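Local coordinates for benzoylformate Decarboxylase (Polynucleobacter necessarius, PDB 4K9Q), which probably decarboxylates 2-oxo acids such as benzoylformate, using thiamine diphosphate and a magnesium ion, at residues V187-F190 and A191-T195; S296-P299 and N300-S303; D314-L317 and F318-A322. All blocks are in the same frame, centred on the assembly; numbering follows the deposited sequence.

Contact 1: V187-F190 and A191-T195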
# COMPACT_ATOMS: atom_id res chain seq x y z
N VAL A 187 30.36 17.92 10.25
CA VAL A 187 31.70 17.73 9.71
C VAL A 187 32.72 18.09 10.79
O VAL A 187 33.70 17.37 11.00
CB VAL A 187 31.97 18.59 8.47
CG1 VAL A 187 33.40 18.37 7.98
CG2 VAL A 187 30.98 18.28 7.36
N LYS A 188 32.49 19.21 11.47
CA LYS A 188 33.39 19.65 12.54
C LYS A 188 33.46 18.62 13.66
O LYS A 188 34.54 18.26 14.12
CB LYS A 188 32.94 21.00 13.08
CG LYS A 188 33.87 21.59 14.12
CD LYS A 188 33.44 23.00 14.53
CE LYS A 188 34.33 23.56 15.64
NZ LYS A 188 33.91 24.93 16.08
N GLU A 189 32.29 18.15 14.10
CA GLU A 189 32.22 17.12 15.12
C GLU A 189 32.97 15.86 14.70
O GLU A 189 33.76 15.30 15.47
CB GLU A 189 30.75 16.80 15.42
CG GLU A 189 30.57 15.71 16.47
CD GLU A 189 29.14 15.19 16.54
OE1 GLU A 189 28.22 15.89 16.06
OE2 GLU A 189 28.94 14.07 17.07
N PHE A 190 32.73 15.40 13.48
CA PHE A 190 33.38 14.18 13.00
C PHE A 190 34.90 14.37 12.90
O PHE A 190 35.67 13.48 13.27
CB PHE A 190 32.81 13.73 11.65
CG PHE A 190 31.48 13.02 11.76
CD1 PHE A 190 30.61 13.26 12.81
CD2 PHE A 190 31.11 12.09 10.78
CE1 PHE A 190 29.40 12.60 12.89
CE2 PHE A 190 29.90 11.42 10.87
CZ PHE A 190 29.05 11.67 11.92
N ALA A 191 35.32 15.53 12.39
CA ALA A 191 36.75 15.82 12.26
C ALA A 191 37.42 15.82 13.63
O ALA A 191 38.52 15.30 13.79
CB ALA A 191 36.95 17.16 11.57
N GLN A 192 36.75 16.38 14.63
CA GLN A 192 37.28 16.39 15.99
C GLN A 192 37.49 14.97 16.51
O GLN A 192 38.52 14.66 17.11
CB GLN A 192 36.36 17.17 16.93
CG GLN A 192 36.35 18.67 16.68
CD GLN A 192 35.27 19.39 17.48
OE1 GLN A 192 34.50 18.77 18.22
NE2 GLN A 192 35.21 20.71 17.32
N ARG A 193 36.50 14.11 16.29
CA ARG A 193 36.61 12.71 16.71
C ARG A 193 37.79 12.05 16.03
O ARG A 193 38.58 11.35 16.67
CB ARG A 193 35.32 11.94 16.40
CG ARG A 193 34.11 12.40 17.18
CD ARG A 193 33.98 11.65 18.49
NE ARG A 193 33.72 10.22 18.29
CZ ARG A 193 32.52 9.72 18.01
NH1 ARG A 193 31.47 10.53 17.89
NH2 ARG A 193 32.37 8.42 17.84
N ILE A 194 37.91 12.27 14.73
CA ILE A 194 38.98 11.64 13.96
C ILE A 194 40.36 12.12 14.43
O ILE A 194 41.27 11.32 14.64
CB ILE A 194 38.82 11.89 12.45
CG1 ILE A 194 37.56 11.18 11.94
CG2 ILE A 194 40.04 11.42 11.70
CD1 ILE A 194 37.16 11.59 10.53
N THR A 195 40.49 13.43 14.61
CA THR A 195 41.75 14.02 15.04
C THR A 195 42.18 13.49 16.40
O THR A 195 43.37 13.26 16.64
CB THR A 195 41.64 15.57 15.07
OG1 THR A 195 41.47 16.05 13.73
CG2 THR A 195 42.90 16.18 15.66
O HOH W 1 30.85 13.29 18.67
O HOH W 2 33.57 15.89 18.25
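The guanidinium of R193 turns an edge toward the carboxylate of E189, whose OE2 lies near the guanidinium plane but 4.4 Å from R193 NH1, too far for a salt bridge. A water at that edge, in the plane, closes the gap: it donates to E189 OE2 at 2.6 Å and accepts from R193 NH1 at 2.9 Å. The two side chains are an i, i+4 pair on helix 184-196 of the Rossmann-like central domain. Arginine suits the place because its bent chain, starting with CG anti to the carbonyl carbon (chi1 -66°), carries the flat head back along the helix and still gives NH1 a salt bridge to D309 and NH2 a hydrogen bond to T291 of the sheet. E189 in turn pairs through OE1 with K186.

The second flat group, the amide of Q192, lies one turn beyond K188 on the exposed side. The Q192 side chain crosses the extended lysine at a slant, with NE2 3.4 Å from K188 CE. On its other branch, Q192 OE1 takes a hydrogen bond from a second water at 3.0 Å. That water also donates to E189 O, 2.8 Å away, an oxygen already accepting from R193 N in the regular i, i+4 pattern.

V187, F190, A191 and I194 give the helix an apolar buried side. F190 and I194 both rest on L293 of strand 291-296, while the small A191 lies against L325. I194 CG1 packs 3.3 Å from F190 O, the acceptor of its own backbone N-H. At the far end, A191 O accepts from T195 N and also from T195 OG1, the hydroxyl reaching it at 3.0 Å from 40° above the carbonyl plane.

Contact 2: S296-P299 and N300-S303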
# COMPACT_ATOMS: atom_id res chain seq x y z
N SER A 296 26.53 8.56 4.84
CA SER A 296 25.84 7.95 3.70
C SER A 296 25.07 9.04 2.99
O SER A 296 24.66 10.02 3.63
CB SER A 296 24.88 6.84 4.16
OG SER A 296 24.11 6.34 3.07
N ASP A 297 24.84 8.89 1.69
CA ASP A 297 24.04 9.88 0.98
C ASP A 297 22.54 9.58 1.07
O ASP A 297 21.71 10.32 0.56
CB ASP A 297 24.51 10.05 -0.47
CG ASP A 297 24.31 8.80 -1.31
OD1 ASP A 297 23.29 8.10 -1.10
OD2 ASP A 297 25.16 8.54 -2.19
N ASP A 298 22.21 8.48 1.75
CA ASP A 298 20.84 7.97 1.83
C ASP A 298 20.34 7.96 3.28
O ASP A 298 20.81 7.16 4.08
CB ASP A 298 20.84 6.54 1.28
CG ASP A 298 19.46 5.92 1.23
OD1 ASP A 298 18.47 6.55 1.67
OD2 ASP A 298 19.36 4.77 0.73
N PRO A 299 19.40 8.85 3.62
CA PRO A 299 18.89 8.88 5.00
C PRO A 299 18.32 7.52 5.45
O PRO A 299 18.29 7.23 6.64
CB PRO A 299 17.78 9.94 4.94
CG PRO A 299 18.15 10.82 3.78
CD PRO A 299 18.74 9.86 2.76
N ASN A 300 17.89 6.69 4.50
CA ASN A 300 17.41 5.36 4.88
C ASN A 300 18.53 4.53 5.52
O ASN A 300 18.30 3.85 6.52
CB ASN A 300 16.82 4.62 3.67
CG ASN A 300 16.36 3.21 4.01
OD1 ASN A 300 17.01 2.23 3.65
ND2 ASN A 300 15.24 3.11 4.71
N MET A 301 19.73 4.62 4.95
CA MET A 301 20.87 3.85 5.46
C MET A 301 21.27 4.28 6.86
O MET A 301 21.49 3.45 7.75
CB MET A 301 22.08 3.95 4.52
CG MET A 301 21.85 3.29 3.19
SD MET A 301 21.45 1.55 3.44
CE MET A 301 20.07 1.40 2.32
N THR A 302 21.38 5.59 7.06
CA THR A 302 21.75 6.07 8.38
C THR A 302 20.63 5.80 9.40
O THR A 302 20.90 5.56 10.58
CB THR A 302 22.13 7.56 8.35
OG1 THR A 302 21.13 8.28 7.61
CG2 THR A 302 23.50 7.74 7.67
N SER A 303 19.37 5.82 8.96
CA SER A 303 18.26 5.63 9.89
C SER A 303 18.24 4.25 10.52
O SER A 303 17.70 4.08 11.62
CB SER A 303 16.91 5.94 9.23
OG SER A 303 16.46 4.87 8.42
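D298, the N-cap residue of helix 299-303, accepts from N300 N in an Asx turn, just after strand 291-296 of the Rossmann-like central domain. The bond from N300 N to D298 OD1 is 2.9 Å long with an N-H...O angle of 146°, the donor standing 57° above the carboxylate plane. With CG anti to the backbone N, chi1 -177°, the carboxylate reaches forward beside N300. Proline suits the next position because P299 has no N-H that would need an acceptor at the open helix end.

The backbone oxygen of D298 takes two weak bonds, from M301 N at 2.9 Å and from T302 N at 3.4 Å. P299 O is gripped more firmly, by S303 N at 2.9 Å and by Q148 NE2 of the second subunit; OE1 of that same Q148 is hydrogen-bonded to T302 OG1. S296 OG, in an ST turn, accepts from D298 N at 3.2 Å and rests 3.5 Å from M301 CB. The bent chain of M301 brings its CE to 3.8 Å from D298 OD2.

An alanine at D298 would remove the carboxylate, which would probably rob N300 N of its capping acceptor and open a gap beside the M301 methyl. Farther along, S303 OG donates to N300 O at 2.8 Å.

Contact 3: D314-L317 and F318-A322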
# COMPACT_ATOMS: atom_id res chain seq x y z
N ASP A 314 26.42 13.52 0.43
CA ASP A 314 27.17 13.03 -0.71
C ASP A 314 28.59 12.70 -0.25
O ASP A 314 29.20 13.47 0.51
CB ASP A 314 27.22 14.10 -1.80
CG ASP A 314 27.95 13.63 -3.04
OD1 ASP A 314 27.30 13.00 -3.91
OD2 ASP A 314 29.17 13.91 -3.16
N SER A 315 29.13 11.57 -0.69
CA SER A 315 30.46 11.17 -0.24
C SER A 315 31.54 12.16 -0.65
O SER A 315 32.44 12.47 0.13
CB SER A 315 30.81 9.78 -0.79
OG SER A 315 30.29 8.78 0.06
N LYS A 316 31.47 12.64 -1.89
CA LYS A 316 32.48 13.56 -2.38
C LYS A 316 32.46 14.85 -1.57
O LYS A 316 33.51 15.33 -1.11
CB LYS A 316 32.29 13.85 -3.87
CG LYS A 316 33.50 14.52 -4.49
CD LYS A 316 33.36 14.69 -5.99
CE LYS A 316 34.62 15.33 -6.56
NZ LYS A 316 34.46 15.68 -7.99
N LEU A 317 31.28 15.41 -1.38
CA LEU A 317 31.15 16.66 -0.62
C LEU A 317 31.67 16.49 0.80
O LEU A 317 32.37 17.36 1.31
CB LEU A 317 29.70 17.14 -0.62
CG LEU A 317 29.22 17.53 -2.01
CD1 LEU A 317 27.82 18.10 -1.96
CD2 LEU A 317 30.17 18.53 -2.63
N PHE A 318 31.37 15.36 1.44
CA PHE A 318 31.90 15.12 2.78
C PHE A 318 33.42 15.01 2.80
O PHE A 318 34.08 15.62 3.63
CB PHE A 318 31.32 13.88 3.44
CG PHE A 318 31.99 13.56 4.75
CD1 PHE A 318 31.60 14.22 5.91
CD2 PHE A 318 33.04 12.67 4.81
CE1 PHE A 318 32.23 13.95 7.12
CE2 PHE A 318 33.68 12.40 6.00
CZ PHE A 318 33.27 13.05 7.16
N LEU A 319 33.97 14.20 1.90
CA LEU A 319 35.42 13.98 1.90
C LEU A 319 36.19 15.29 1.66
O LEU A 319 37.22 15.54 2.27
CB LEU A 319 35.80 12.93 0.85
CG LEU A 319 35.41 11.50 1.26
CD1 LEU A 319 35.37 10.57 0.05
CD2 LEU A 319 36.36 10.97 2.34
N ILE A 320 35.66 16.13 0.78
CA ILE A 320 36.27 17.43 0.51
C ILE A 320 36.25 18.33 1.75
O ILE A 320 37.26 18.94 2.11
CB ILE A 320 35.58 18.13 -0.68
CG1 ILE A 320 35.91 17.41 -1.99
CG2 ILE A 320 36.01 19.58 -0.76
CD1 ILE A 320 35.03 17.81 -3.14
N GLU A 321 35.11 18.38 2.43
CA GLU A 321 34.98 19.21 3.62
C GLU A 321 35.82 18.68 4.79
O GLU A 321 36.42 19.46 5.54
CB GLU A 321 33.51 19.35 4.03
CG GLU A 321 32.69 20.21 3.07
CD GLU A 321 33.36 21.54 2.77
OE1 GLU A 321 33.60 22.32 3.72
OE2 GLU A 321 33.65 21.82 1.58
N ALA A 322 35.86 17.36 4.96
CA ALA A 322 36.55 16.78 6.10
C ALA A 322 38.06 16.94 5.94
O ALA A 322 38.77 17.19 6.91
CB ALA A 322 36.18 15.33 6.26
O HOH W 3 32.28 20.21 -0.20
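I320 CD1 lies against K316 CG at 3.9 Å, one turn apart on helix 315-323, where the methyl of the isoleucine covers the aliphatic root of an extended lysine. I320 CG1, anti to its own carbonyl carbon (chi1 -70°), also packs 3.3 Å from K316 O. Its neighbour L319 does the same one residue earlier, with CG 3.3 Å from S315 O. In both cases the branched chain closes over the oxygen that accepts the residue's backbone N-H. Farther along, A322 CB stands 3.7 Å above one face of the F318 ring, offset toward the rim; so small a residue suits a place beside a broad ring.

L317 O accepts from E321 N and also from a water 3.2 Å away. The same water donates to E321 OE2 at 2.8 Å, which links carboxylate and backbone round one turn, while OE2 has a salt bridge to K324. D314, just before the first helical residue, is the N-cap. Its OD2 uses the anti lone pair to accept from L317 N at 3.1 Å, with an N-H...O angle of 160°, and D314 O takes F318 N at 3.0 Å.

A second shell holds this turn in place. S315, F318 and L319 rest on I270 of strand 266-270, L319 and A322 meet F220 of helix 214-224, and L317 packs on P184 of the second subunit. Q149 donates to the other carboxylate oxygen of D314, OD1, and so helps fix the rotation of the group.

Aspartate therefore suits this buried position: one carboxylate oxygen caps the helix and the other meets an amide. The positive end of the helix dipole would probably help to stabilise its negative charge.

All three contacts belong to the Rossmann-like central domain and lie away from the thiamine diphosphate and magnesium site. Contacts 1 and 3 lie on the neighbouring helices 184-196 and 315-323, their centres about 13 Å apart. V187 CG1 packs on A322 CA at 4.0 Å, and F190 CD2 approaches F318 CE1 at 4.3 Å. Contact 2 touches contact 3 where D297 CB meets D314 CA at 4.0 Å, with centres about 15 Å apart. Contacts 1 and 2 do not touch: their centres are about 19 Å apart and their nearest atoms about 7 Å. In space, contact 3 is thus the one that touches both others. Contacts 2 and 3 both meet the second subunit, whereas contact 1 touches no other chain.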